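Local atomic coordinates of SLH domain-containing protein (Pseudoflavonifractor capillosus, PDB entry 4OJU), a protein that is of unknown function, though this piece is a BspA-type leucine-rich repeat domain that probably binds other proteins and also holds magnesium-binding residues. Residues T27-E31 / S32-S36; T56-E60 / K61-E65; I78-R82 / L83-Y87; E124-D127 / N128-W132. One frame throughout, in Å; residues are numbered along the deposited sequence.

Overall arrangement
All four contacts are local bends at the ends of strands in one sheet: strand 24-29 runs parallel to 52-58, which is followed by 79-80, 102-103 and 125-127. Contact 1 lies at the surface and is held by polar bonds about an aspartate. Contacts 2 and 3, their centres about 5 Å apart, are buried and nearly identical: an isoleucine, glycine, turn, alanine and phenylalanine recur, as expected of successive repeats. Contact 4, also buried, varies that pattern: methionine (modelled as selenomethionine) and proline stand for isoleucine and alanine in a bend one residue shorter, with no hydrogen bond joining its segments. Contacts 2, 3 and 4 meet the second subunit, whereas contact 1 touches no other chain.

Contact 1. Residues T27-E31 / S32-S36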
loop_
_atom_site.group_PDB
_atom_site.type_symbol
_atom_site.label_atom_id
_atom_site.label_comp_id
_atom_site.label_asym_id
_atom_site.label_seq_id
_atom_site.Cartn_x
_atom_site.Cartn_y
_atom_site.Cartn_z
ATOM N N THR A 27 10.491 20.130 17.867
ATOM C CA THR A 27 11.191 20.038 16.574
ATOM C C THR A 27 12.098 18.838 16.417
ATOM O O THR A 27 12.322 18.410 15.281
ATOM C CB THR A 27 11.995 21.314 16.303
ATOM O OG1 THR A 27 12.966 21.486 17.334
ATOM C CG2 THR A 27 11.112 22.553 16.189
ATOM N N ARG A 28 12.645 18.305 17.528
ATOM C CA ARG A 28 13.561 17.167 17.435
ATOM C C ARG A 28 13.612 16.325 18.709
ATOM O O ARG A 28 13.580 16.862 19.811
ATOM C CB ARG A 28 14.991 17.673 17.121
ATOM C CG ARG A 28 15.928 16.558 16.627
ATOM C CD ARG A 28 17.389 16.981 16.504
ATOM N NE ARG A 28 18.246 16.659 17.654
ATOM C CZ ARG A 28 18.893 17.559 18.401
ATOM N NH1 ARG A 28 18.787 18.855 18.134
ATOM N NH2 ARG A 28 19.644 17.168 19.420
ATOM N N TYR A 29 13.752 14.999 18.528
ATOM C CA TYR A 29 13.950 14.028 19.589
ATOM C C TYR A 29 15.350 13.461 19.404
ATOM O O TYR A 29 15.653 12.904 18.347
ATOM C CB TYR A 29 12.898 12.933 19.546
ATOM C CG TYR A 29 13.068 11.877 20.613
ATOM C CD1 TYR A 29 12.595 12.085 21.911
ATOM C CD2 TYR A 29 13.633 10.643 20.313
ATOM C CE1 TYR A 29 12.658 11.080 22.873
ATOM C CE2 TYR A 29 13.730 9.639 21.275
ATOM C CZ TYR A 29 13.213 9.852 22.545
ATOM O OH TYR A 29 13.256 8.851 23.485
ATOM N N ASP A 30 16.194 13.621 20.417
ATOM C CA ASP A 30 17.566 13.147 20.360
ATOM C C ASP A 30 17.673 11.890 21.212
ATOM O O ASP A 30 17.728 11.967 22.436
ATOM C CB ASP A 30 18.550 14.237 20.825
ATOM C CG ASP A 30 20.031 13.885 20.726
ATOM O OD1 ASP A 30 20.356 12.684 20.541
ATOM O OD2 ASP A 30 20.863 14.808 20.820
ATOM N N GLU A 31 17.758 10.752 20.542
ATOM C CA GLU A 31 17.891 9.422 21.133
ATOM C C GLU A 31 18.940 9.310 22.189
ATOM O O GLU A 31 18.743 8.604 23.180
ATOM C CB GLU A 31 18.334 8.448 20.041
ATOM C CG GLU A 31 17.235 7.609 19.484
ATOM C CD GLU A 31 17.794 6.699 18.418
ATOM O OE1 GLU A 31 18.897 6.139 18.605
ATOM O OE2 GLU A 31 17.145 6.594 17.362
ATOM N N SER A 32 20.121 9.880 21.898
ATOM C CA SER A 32 21.300 9.771 22.756
ATOM C C SER A 32 21.081 10.450 24.102
ATOM O O SER A 32 21.825 10.180 25.045
ATOM C CB SER A 32 22.528 10.350 22.056
ATOM O OG SER A 32 22.441 11.756 21.889
ATOM N N LEU A 33 20.051 11.309 24.213
ATOM C CA LEU A 33 19.794 12.008 25.468
ATOM C C LEU A 33 18.590 11.435 26.222
ATOM O O LEU A 33 18.287 11.888 27.329
ATOM C CB LEU A 33 19.585 13.516 25.211
ATOM C CG LEU A 33 20.775 14.309 24.644
ATOM C CD1 LEU A 33 20.350 15.706 24.256
ATOM C CD2 LEU A 33 21.933 14.376 25.654
ATOM N N ALA A 34 17.912 10.438 25.648
ATOM C CA ALA A 34 16.712 9.860 26.263
ATOM C C ALA A 34 17.037 8.854 27.363
ATOM O O ALA A 34 18.017 8.114 27.250
ATOM C CB ALA A 34 15.858 9.190 25.204
ATOM N N GLY A 35 16.169 8.811 28.378
ATOM C CA GLY A 35 16.253 7.898 29.517
ATOM C C GLY A 35 15.686 6.522 29.221
ATOM O O GLY A 35 16.053 5.539 29.869
ATOM N N SER A 36 14.788 6.442 28.229
ATOM C CA SER A 36 14.147 5.198 27.784
ATOM C C SER A 36 13.639 5.349 26.357
ATOM O O SER A 36 13.683 6.452 25.800
ATOM C CB SER A 36 13.001 4.812 28.722
ATOM O OG SER A 36 11.794 5.488 28.414
HETATM O O HOH W 1 12.191 9.310 25.915
#
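Asp30 and Ser32 form a weakly closed Asx turn where strand 24-29 gives way to a short 3-10 segment. Asp30 OD1 takes both donors of Ser32: OG at 2.7 Å and, weakly, the backbone N at 3.1 Å. With CG trans to the backbone N (chi1 -176°), the carboxylate is carried forward to meet them, and Ser32 OG reaches it from above its plane. Asp30 OD2 pairs with Arg28 NH2 in the conformer given, a salt bridge that may tie strand to turn. Two backbone bonds tighten the bend, Leu33 N to Asp30 O at 3.0 Å and Ala34 N to Glu31 O at 3.2 Å.

The packed side is that of Tyr29, a buried ring stacked with Phe63 and held against Tyr14. A residue as small as Ala34 suits the place beside its hydroxyl, since Tyr29 OH lies 3.1 Å from Ala34 CB. The solvent side is looser: Leu33 is exposed and lays CD1 against Asp30 OD2, while the Ser36 side chain points away. Its carbonyl O nears Tyr29 OH without bonding it directly; at that hydroxyl a water links the segments, accepting from Tyr29 OH at 2.7 Å and donating to Ser36 O at 3.2 Å.

Contact 2. Residues T56-E60 / K61-E65; sequences TVIGE and KAFEE
Gly59 O accepts the N-H of Ala62 at 3.1 Å, closing a type II beta turn in which Glu60 and Lys61 are the middle residues. Lys61 takes the left-handed backbone conformation (phi 55°) that such a turn requires at its third position, and a type I turn from Lys61 to Glu64 follows directly. The corner side chains run side by side, Glu60 CG resting 4.0 Å from Lys61 CG. Their charged ends part company: Glu60 OE2 forms a salt bridge with Arg82, and Lys61 NZ pairs with Glu64 of the second subunit, so long flexible chains suit this outer edge.

The inner side chains are apolar and belong to the core of the leucine-rich repeat domain. Ile58 points CG2 into the bend, trans to its backbone N, meeting Ala62 CB at 4.0 Å and the Phe63 ring edge at CE1, 4.1 Å away. The Ala62 methyl is small enough to sit under the turn, CB 3.4 Å from Gly59 O. Phe63 stacks on Phe85, extending the aromatic row begun by Tyr29. Strand 52-58 lies between parallel strands 24-29 and 79-80, with Leu26 of the first covering Ile58, Ala62 and Phe63.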
loop_
_atom_site.group_PDB
_atom_site.type_symbol
_atom_site.label_atom_id
_atom_site.label_comp_id
_atom_site.label_asym_id
_atom_site.label_seq_id
_atom_site.Cartn_x
_atom_site.Cartn_y
_atom_site.Cartn_z
ATOM N N THR A 56 1.994 22.490 21.081
ATOM C CA THR A 56 0.811 22.313 20.234
ATOM C C THR A 56 1.088 21.563 18.931
ATOM O O THR A 56 0.141 21.164 18.238
ATOM C CB THR A 56 0.203 23.692 19.927
ATOM O OG1 THR A 56 1.142 24.441 19.167
ATOM C CG2 THR A 56 -0.200 24.469 21.208
ATOM N N VAL A 57 2.352 21.403 18.570
ATOM C CA VAL A 57 2.712 20.742 17.301
ATOM C C VAL A 57 3.891 19.803 17.500
ATOM O O VAL A 57 4.864 20.157 18.179
ATOM C CB VAL A 57 3.057 21.799 16.176
ATOM C CG1 VAL A 57 3.492 21.136 14.856
ATOM C CG2 VAL A 57 1.908 22.759 15.916
ATOM N N ILE A 58 3.829 18.618 16.858
ATOM C CA ILE A 58 4.965 17.722 16.719
ATOM C C ILE A 58 5.506 18.059 15.340
ATOM O O ILE A 58 4.812 17.848 14.343
ATOM C CB ILE A 58 4.649 16.211 16.904
ATOM C CG1 ILE A 58 3.878 15.911 18.226
ATOM C CG2 ILE A 58 5.945 15.383 16.793
ATOM C CD1 ILE A 58 4.513 16.502 19.558
ATOM N N GLY A 59 6.681 18.658 15.292
ATOM C CA GLY A 59 7.260 19.133 14.041
ATOM C C GLY A 59 7.581 18.057 13.022
ATOM O O GLY A 59 7.704 16.862 13.346
ATOM N N GLU A 60 7.726 18.496 11.777
ATOM C CA GLU A 60 8.087 17.659 10.639
ATOM C C GLU A 60 9.367 16.859 10.967
ATOM O O GLU A 60 10.346 17.438 11.459
ATOM C CB GLU A 60 8.298 18.564 9.408
ATOM C CG GLU A 60 8.770 17.815 8.159
ATOM C CD GLU A 60 8.849 18.652 6.895
ATOM O OE1 GLU A 60 8.809 19.897 6.999
ATOM O OE2 GLU A 60 8.969 18.062 5.799
ATOM N N LYS A 61 9.327 15.522 10.764
ATOM C CA LYS A 61 10.464 14.619 10.999
ATOM C C LYS A 61 11.054 14.687 12.419
ATOM O O LYS A 61 12.179 14.224 12.592
ATOM C CB LYS A 61 11.607 14.920 9.985
ATOM C CG LYS A 61 11.262 14.657 8.527
ATOM C CD LYS A 61 12.361 15.183 7.603
ATOM C CE LYS A 61 12.173 14.667 6.194
ATOM N NZ LYS A 61 13.269 15.068 5.271
ATOM N N ALA A 62 10.310 15.174 13.437
ATOM C CA ALA A 62 10.870 15.322 14.792
ATOM C C ALA A 62 11.452 14.010 15.352
ATOM O O ALA A 62 12.508 14.032 15.980
ATOM C CB ALA A 62 9.815 15.873 15.755
ATOM N N PHE A 63 10.764 12.872 15.113
ATOM C CA PHE A 63 11.178 11.553 15.609
ATOM C C PHE A 63 11.606 10.620 14.496
ATOM O O PHE A 63 11.671 9.416 14.720
ATOM C CB PHE A 63 10.016 10.878 16.355
ATOM C CG PHE A 63 9.672 11.481 17.689
ATOM C CD1 PHE A 63 8.872 12.619 17.773
ATOM C CD2 PHE A 63 10.106 10.889 18.865
ATOM C CE1 PHE A 63 8.519 13.148 19.008
ATOM C CE2 PHE A 63 9.746 11.415 20.099
ATOM C CZ PHE A 63 8.978 12.551 20.166
ATOM N N GLU A 64 11.904 11.153 13.315
ATOM C CA GLU A 64 12.265 10.348 12.148
ATOM C C GLU A 64 13.403 9.393 12.437
ATOM O O GLU A 64 14.439 9.825 12.941
ATOM C CB GLU A 64 12.677 11.274 10.985
ATOM C CG GLU A 64 12.911 10.567 9.667
ATOM C CD GLU A 64 13.703 11.328 8.620
ATOM O OE1 GLU A 64 14.356 12.338 8.978
ATOM O OE2 GLU A 64 13.784 10.824 7.476
ATOM N N GLU A 65 13.224 8.105 12.079
ATOM C CA GLU A 65 14.234 7.052 12.216
ATOM C C GLU A 65 14.793 6.945 13.645
ATOM O O GLU A 65 15.993 6.708 13.801
ATOM C CB GLU A 65 15.406 7.287 11.226
ATOM C CG GLU A 65 15.052 7.129 9.756
ATOM C CD GLU A 65 15.820 7.991 8.766
ATOM O OE1 GLU A 65 16.876 8.550 9.149
ATOM O OE2 GLU A 65 15.365 8.098 7.600
#

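Contact 3. Residues I78-R82 / L83-Y87; sequences ISIGR and LAFAY
The type II beta turn from Gly81 to Ala84 ends strand 79-80 and leads the chain into the loop of the repeat. Ala84 N donates to Gly81 O at 3.2 Å, and Leu83, a non-glycine residue, holds the left-handed conformation (phi 54°) at the third position. Beneath the turn, the CG2 methyl of Ile80 touches Ala84 CB at 3.6 Å and lies at the edge of the Phe85 ring, 4.0 Å from CE2, the two side chains crossing at about a right angle. The branched isoleucine thus spends one methyl on both neighbours.

This inward set of isoleucine, alanine and phenylalanine belongs to the hydrophobic core of the leucine-rich repeat, and Phe85 goes on to meet Phe108. On the outer side, Arg82 and Leu83 run together, pointing the same way. Leu83 CD1 lies over one face of the guanidinium, 3.6 Å from Arg82 NH1 and displaced toward its rim, so the flat cation is backed by an apolar methyl. Glu60 holds NH1 and Glu105 holds NE, so two carboxylates grip the guanidinium; Glu105 is known to bind magnesium, though no ion is bound to it in this chain.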
loop_
_atom_site.group_PDB
_atom_site.type_symbol
_atom_site.label_atom_id
_atom_site.label_comp_id
_atom_site.label_asym_id
_atom_site.label_seq_id
_atom_site.Cartn_x
_atom_site.Cartn_y
_atom_site.Cartn_z
ATOM N N ILE A 78 -2.238 19.860 18.753
ATOM C CA ILE A 78 -3.299 20.103 17.766
ATOM C C ILE A 78 -2.944 19.419 16.438
ATOM O O ILE A 78 -3.831 18.964 15.721
ATOM C CB ILE A 78 -3.496 21.638 17.577
ATOM C CG1 ILE A 78 -3.835 22.354 18.904
ATOM C CG2 ILE A 78 -4.515 21.990 16.467
ATOM C CD1 ILE A 78 -4.965 21.778 19.715
ATOM N N SER A 79 -1.647 19.360 16.106
ATOM C CA SER A 79 -1.242 18.769 14.833
ATOM C C SER A 79 0.061 17.995 14.940
ATOM O O SER A 79 0.966 18.348 15.696
ATOM C CB SER A 79 -1.142 19.855 13.755
ATOM O OG SER A 79 0.085 20.558 13.751
ATOM N N ILE A 80 0.142 16.919 14.157
ATOM C CA ILE A 80 1.343 16.083 14.041
ATOM C C ILE A 80 1.830 16.310 12.633
ATOM O O ILE A 80 1.069 16.099 11.686
ATOM C CB ILE A 80 1.059 14.599 14.379
ATOM C CG1 ILE A 80 0.700 14.467 15.885
ATOM C CG2 ILE A 80 2.272 13.712 14.021
ATOM C CD1 ILE A 80 0.114 13.127 16.262
ATOM N N GLY A 81 3.073 16.780 12.520
ATOM C CA GLY A 81 3.683 17.176 11.265
ATOM C C GLY A 81 4.037 16.039 10.330
ATOM O O GLY A 81 3.990 14.860 10.691
ATOM N N ARG A 82 4.429 16.422 9.130
ATOM C CA ARG A 82 4.818 15.516 8.058
ATOM C C ARG A 82 5.987 14.618 8.495
ATOM O O ARG A 82 6.964 15.120 9.035
ATOM C CB ARG A 82 5.203 16.357 6.827
ATOM C CG ARG A 82 5.762 15.540 5.673
ATOM C CD ARG A 82 6.082 16.425 4.477
ATOM N NE ARG A 82 6.657 15.607 3.402
ATOM C CZ ARG A 82 7.962 15.452 3.205
ATOM N NH1 ARG A 82 8.839 16.085 3.977
ATOM N NH2 ARG A 82 8.402 14.675 2.223
ATOM N N LEU A 83 5.876 13.292 8.299
ATOM C CA LEU A 83 6.938 12.338 8.660
ATOM C C LEU A 83 7.392 12.468 10.130
ATOM O O LEU A 83 8.497 12.070 10.430
ATOM C CB LEU A 83 8.161 12.540 7.717
ATOM C CG LEU A 83 7.947 12.192 6.259
ATOM C CD1 LEU A 83 9.064 12.739 5.384
ATOM C CD2 LEU A 83 7.901 10.687 6.067
ATOM N N ALA A 84 6.553 12.988 11.037
ATOM C CA ALA A 84 6.962 13.211 12.439
ATOM C C ALA A 84 7.499 11.945 13.096
ATOM O O ALA A 84 8.501 12.004 13.793
ATOM C CB ALA A 84 5.799 13.760 13.258
ATOM N N PHE A 85 6.846 10.791 12.857
ATOM C CA PHE A 85 7.281 9.519 13.441
ATOM C C PHE A 85 7.644 8.495 12.366
ATOM O O PHE A 85 7.577 7.289 12.618
ATOM C CB PHE A 85 6.177 8.943 14.334
ATOM C CG PHE A 85 5.844 9.819 15.508
ATOM C CD1 PHE A 85 6.567 9.726 16.689
ATOM C CD2 PHE A 85 4.806 10.740 15.433
ATOM C CE1 PHE A 85 6.253 10.533 17.776
ATOM C CE2 PHE A 85 4.482 11.536 16.527
ATOM C CZ PHE A 85 5.233 11.455 17.679
ATOM N N ALA A 86 8.028 8.950 11.192
ATOM C CA ALA A 86 8.308 8.011 10.122
ATOM C C ALA A 86 9.586 7.214 10.330
ATOM O O ALA A 86 10.540 7.720 10.935
ATOM C CB ALA A 86 8.385 8.760 8.812
ATOM N N TYR A 87 9.611 5.980 9.791
ATOM C CA TYR A 87 10.728 5.030 9.799
ATOM C C TYR A 87 11.160 4.658 11.223
ATOM O O TYR A 87 12.322 4.316 11.451
ATOM C CB TYR A 87 11.921 5.546 8.950
ATOM C CG TYR A 87 11.481 6.010 7.579
ATOM C CD1 TYR A 87 11.100 5.095 6.600
ATOM C CD2 TYR A 87 11.390 7.364 7.276
ATOM C CE1 TYR A 87 10.624 5.518 5.358
ATOM C CE2 TYR A 87 10.940 7.798 6.028
ATOM C CZ TYR A 87 10.540 6.872 5.079
ATOM O OH TYR A 87 10.101 7.296 3.851
#

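Contact 4. Residues E124-D127 / N128-W132; sequences EKMD and NPFRW
Met126, present as selenomethionine, and Phe130 cross obliquely, SE standing 4.2 Å from Phe130 CE2. This is a Met-aromatic contact, with the selenium 5.3 Å from the centroid of the Phe130 ring. A bend at the end of the Met126 chain (chi3 -51°) turns its methyl carbon CE aside, so that it is the selenium that meets the ring. Pro129 fills the angle between the two: its CG packs on Met126 CB at 3.9 Å, while its CB sits over the centre of one ring face of Phe130. A rigid, compact proline fits this wedge. The bend, a variant of that of the leucine-rich repeats, is one residue shorter than those of contacts 2 and 3, and no hydrogen bond joins its two segments. A weak bond from Phe130 N to Asn128 OD1, 3.4 Å long, forms an Asx turn.

Asp127 turns its carboxylate outward, where OD1 bonds to Thr138 of the third subunit. Strand 125-127 runs parallel to 102-103 in its own chain and pairs antiparallel with a strand of that third subunit, while Ile119 and Ile117 of strand 116-119 face Met126 and Phe130.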
loop_
_atom_site.group_PDB
_atom_site.type_symbol
_atom_site.label_atom_id
_atom_site.label_comp_id
_atom_site.label_asym_id
_atom_site.label_seq_id
_atom_site.Cartn_x
_atom_site.Cartn_y
_atom_site.Cartn_z
ATOM N N GLU A 124 -9.986 15.721 12.716
ATOM C CA GLU A 124 -10.870 16.133 11.624
ATOM C C GLU A 124 -10.352 15.703 10.271
ATOM O O GLU A 124 -11.144 15.522 9.343
ATOM C CB GLU A 124 -10.995 17.669 11.637
ATOM C CG GLU A 124 -11.790 18.156 12.831
ATOM C CD GLU A 124 -11.886 19.657 12.969
ATOM O OE1 GLU A 124 -11.707 20.366 11.953
ATOM O OE2 GLU A 124 -12.113 20.127 14.106
ATOM N N LYS A 125 -9.032 15.583 10.139
ATOM C CA LYS A 125 -8.403 15.325 8.856
ATOM C C LYS A 125 -7.092 14.568 9.020
ATOM O O LYS A 125 -6.259 14.912 9.861
ATOM C CB LYS A 125 -8.132 16.709 8.196
ATOM C CG LYS A 125 -7.602 16.722 6.783
ATOM C CD LYS A 125 -7.372 18.174 6.343
ATOM C CE LYS A 125 -6.466 18.291 5.147
ATOM N NZ LYS A 125 -6.067 19.702 4.905
HETATM N N MSE A 126 -6.892 13.591 8.124
HETATM C CA MSE A 126 -5.671 12.781 8.026
HETATM C C MSE A 126 -5.198 12.727 6.589
HETATM O O MSE A 126 -5.987 12.331 5.733
HETATM C CB MSE A 126 -5.917 11.338 8.520
HETATM C CG MSE A 126 -6.311 11.251 9.991
HETATM SE SE MSE A 126 -6.388 9.374 10.529
HETATM C CE MSE A 126 -7.532 8.579 9.164
ATOM N N ASP A 127 -3.937 13.144 6.319
ATOM C CA ASP A 127 -3.275 13.038 4.993
ATOM C C ASP A 127 -2.407 11.775 5.044
ATOM O O ASP A 127 -1.469 11.777 5.826
ATOM C CB ASP A 127 -2.425 14.301 4.721
ATOM C CG ASP A 127 -3.172 15.619 4.840
ATOM O OD1 ASP A 127 -4.399 15.594 4.928
ATOM O OD2 ASP A 127 -2.513 16.670 4.867
ATOM N N ASN A 128 -2.772 10.661 4.324
ATOM C CA ASN A 128 -2.158 9.295 4.381
ATOM C C ASN A 128 -0.948 9.197 5.346
ATOM O O ASN A 128 0.214 9.247 4.939
ATOM C CB ASN A 128 -1.797 8.712 3.018
ATOM C CG ASN A 128 -1.507 7.218 3.082
ATOM O OD1 ASN A 128 -1.528 6.570 4.148
ATOM N ND2 ASN A 128 -1.264 6.624 1.948
ATOM N N PRO A 129 -1.229 9.070 6.657
ATOM C CA PRO A 129 -0.130 9.030 7.633
ATOM C C PRO A 129 0.517 7.656 7.761
ATOM O O PRO A 129 1.548 7.558 8.392
ATOM C CB PRO A 129 -0.835 9.386 8.962
ATOM C CG PRO A 129 -2.247 9.897 8.549
ATOM C CD PRO A 129 -2.539 9.080 7.341
ATOM N N PHE A 130 -0.107 6.598 7.244
ATOM C CA PHE A 130 0.341 5.226 7.494
ATOM C C PHE A 130 0.946 4.516 6.283
ATOM O O PHE A 130 1.199 3.307 6.353
ATOM C CB PHE A 130 -0.860 4.437 8.024
ATOM C CG PHE A 130 -1.637 5.223 9.074
ATOM C CD1 PHE A 130 -1.062 5.532 10.302
ATOM C CD2 PHE A 130 -2.957 5.602 8.849
ATOM C CE1 PHE A 130 -1.773 6.256 11.264
ATOM C CE2 PHE A 130 -3.665 6.323 9.810
ATOM C CZ PHE A 130 -3.063 6.651 11.007
ATOM N N ARG A 131 1.249 5.264 5.207
ATOM C CA ARG A 131 1.837 4.681 3.996
ATOM C C ARG A 131 3.090 3.877 4.335
ATOM O O ARG A 131 3.898 4.333 5.152
ATOM C CB ARG A 131 2.179 5.769 2.970
ATOM C CG ARG A 131 2.392 5.217 1.550
ATOM C CD ARG A 131 2.422 6.362 0.565
ATOM N NE ARG A 131 2.727 5.918 -0.793
ATOM C CZ ARG A 131 2.867 6.738 -1.834
ATOM N NH1 ARG A 131 2.687 8.041 -1.688
ATOM N NH2 ARG A 131 3.165 6.255 -3.030
ATOM N N TRP A 132 3.210 2.660 3.751
ATOM C CA TRP A 132 4.336 1.715 3.896
ATOM C C TRP A 132 4.415 1.080 5.289
ATOM O O TRP A 132 5.306 0.264 5.522
ATOM C CB TRP A 132 5.713 2.358 3.534
ATOM C CG TRP A 132 5.714 3.113 2.239
ATOM C CD1 TRP A 132 5.360 2.639 1.012
ATOM C CD2 TRP A 132 6.022 4.504 2.059
ATOM N NE1 TRP A 132 5.439 3.647 0.076
ATOM C CE2 TRP A 132 5.854 4.797 0.688
ATOM C CE3 TRP A 132 6.456 5.528 2.924
ATOM C CZ2 TRP A 132 6.055 6.082 0.165
ATOM C CZ3 TRP A 132 6.713 6.784 2.393
ATOM C CH2 TRP A 132 6.493 7.056 1.030
#